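Local coordinates for COG1633: Uncharacterized conserved protein (Magnetospirillum magnetotacticum, PDB 2OH3) that is an uncharacterised rubrerythrin-like four-helix protein of the ferritin clan that binds a zinc ion and may have a metal-dependent redox role, at residues A[53-56]-A[57-60]. Residues are numbered along the deposited sequence; the frame is centred on the assembly and turned at random. Where two conformers were deposited one is given.
Sequences HGDE and IKQR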
loop_
_atom_site.group_PDB
_atom_site.type_symbol
_atom_site.label_atom_id
_atom_site.label_comp_id
_atom_site.label_asym_id
_atom_site.label_seq_id
_atom_site.Cartn_x
_atom_site.Cartn_y
_atom_site.Cartn_z
ATOM N N HIS A 53 -3.868 1.389 20.863
ATOM C CA HIS A 53 -2.938 2.485 20.681
ATOM C C HIS A 53 -3.466 3.572 19.734
ATOM O O HIS A 53 -3.389 4.767 20.023
ATOM C CB HIS A 53 -1.581 1.958 20.135
ATOM C CG HIS A 53 -0.441 2.893 20.389
ATOM N ND1 HIS A 53 0.395 3.361 19.394
ATOM C CD2 HIS A 53 -0.028 3.487 21.541
ATOM C CE1 HIS A 53 1.282 4.190 19.926
ATOM N NE2 HIS A 53 1.052 4.280 21.225
ATOM N N GLY A 54 -3.986 3.144 18.597
ATOM C CA GLY A 54 -4.667 4.045 17.691
ATOM C C GLY A 54 -5.743 4.856 18.376
ATOM O O GLY A 54 -5.906 6.036 18.069
ATOM N N ASP A 55 -6.502 4.231 19.273
ATOM C CA ASP A 55 -7.580 4.930 19.975
ATOM C C ASP A 55 -7.008 6.034 20.878
ATOM O O ASP A 55 -7.557 7.134 20.945
ATOM C CB ASP A 55 -8.448 3.962 20.789
ATOM C CG ASP A 55 -9.411 3.126 19.911
ATOM O OD1 ASP A 55 -9.661 3.460 18.725
ATOM O OD2 ASP A 55 -9.916 2.119 20.434
ATOM N N GLU A 56 -5.886 5.727 21.532
ATOM C CA GLU A 56 -5.172 6.707 22.349
ATOM C C GLU A 56 -4.731 7.898 21.509
ATOM O O GLU A 56 -4.927 9.045 21.910
ATOM C CB GLU A 56 -3.956 6.070 23.049
ATOM C CG GLU A 56 -4.194 5.727 24.522
ATOM C CD GLU A 56 -2.929 5.246 25.219
ATOM O OE1 GLU A 56 -1.965 6.036 25.301
ATOM O OE2 GLU A 56 -2.889 4.079 25.681
ATOM N N ILE A 57 -4.135 7.621 20.350
ATOM C CA ILE A 57 -3.661 8.664 19.453
ATOM C C ILE A 57 -4.839 9.489 18.929
ATOM O O ILE A 57 -4.736 10.706 18.811
ATOM C CB ILE A 57 -2.792 8.076 18.311
ATOM C CG1 ILE A 57 -1.590 7.379 18.905
ATOM C CG2 ILE A 57 -2.305 9.167 17.384
ATOM C CD1 ILE A 57 -0.970 6.378 17.989
ATOM N N LYS A 58 -5.969 8.836 18.664
ATOM C CA LYS A 58 -7.172 9.529 18.199
ATOM C C LYS A 58 -7.729 10.511 19.239
ATOM O O LYS A 58 -8.190 11.611 18.883
ATOM C CB LYS A 58 -8.243 8.525 17.789
ATOM C CG LYS A 58 -7.929 7.904 16.408
ATOM C CD LYS A 58 -8.790 6.658 16.090
ATOM C CE LYS A 58 -8.350 5.984 14.773
ATOM N NZ LYS A 58 -9.265 4.853 14.429
ATOM N N GLN A 59 -7.687 10.113 20.511
ATOM C CA GLN A 59 -8.085 11.009 21.588
ATOM C C GLN A 59 -7.168 12.240 21.595
ATOM O O GLN A 59 -7.647 13.356 21.632
ATOM C CB GLN A 59 -8.127 10.286 22.939
ATOM C CG GLN A 59 -9.499 9.662 23.236
ATOM C CD GLN A 59 -10.537 10.682 23.698
ATOM O OE1 GLN A 59 -11.565 10.886 23.041
ATOM N NE2 GLN A 59 -10.273 11.334 24.832
ATOM N N ARG A 60 -5.864 12.045 21.490
ATOM C CA ARG A 60 -4.930 13.186 21.427
ATOM C C ARG A 60 -5.224 14.154 20.258
ATOM O O ARG A 60 -5.153 15.401 20.389
ATOM C CB ARG A 60 -3.479 12.674 21.307
ATOM C CG ARG A 60 -3.012 11.861 22.471
ATOM C CD ARG A 60 -1.527 11.474 22.309
ATOM N NE ARG A 60 -1.125 10.606 23.418
ATOM C CZ ARG A 60 -0.855 11.019 24.646
ATOM N NH1 ARG A 60 -0.893 12.312 24.957
ATOM N NH2 ARG A 60 -0.532 10.140 25.578
HETATM O O HOH W 1 -7.839 2.693 16.289
#
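Ile57 lays its CG1–CD1 arm against the imidazole of His53, one helical turn earlier: CD1 comes 3.6 Å from ND1 of His53, and CG1 sits over one face of the ring. Two torsions bring them together. The ring of His53 swings anti to its own backbone nitrogen (chi1 -159°), while CG1 of Ile57 lies anti to its carbonyl carbon (chi1 -60°). The same arm grazes the carbonyl: Ile57 CG1 is 3.4 Å from His53 O, which also accepts the hydrogen bond from Ile57 N at 3.0 Å, one of four i-to-i+4 bonds joining residues 53-56 to 57-60.

Away from this side, Lys58 runs extended past the carbonyl oxygen of Gly54, its CG 3.2 Å from Gly54 O, and its ammonium meets Asp55 through water. That water donates a hydrogen bond to Asp55 OD1 and accepts one from Lys58 NZ, spanning charged atoms 4.5 Å apart.

Further out, Glu17 on helix 6-33 takes the hydrogen bond from His53 ND1, Phe131 on helix 122-148 meets the His53 ring edge-to-face, and Ile57 packs on both helices. Arg60 lies along helix 122-148, with Glu123 a long, weak ion-pair partner. Helix 37-61 is thus amphipathic here: its inner side joins the four-helix bundle through aliphatic and aromatic contacts plus one histidine–carboxylate bond, whereas outside, Asp55 and Lys58 probably attract through the water rather than by direct contact.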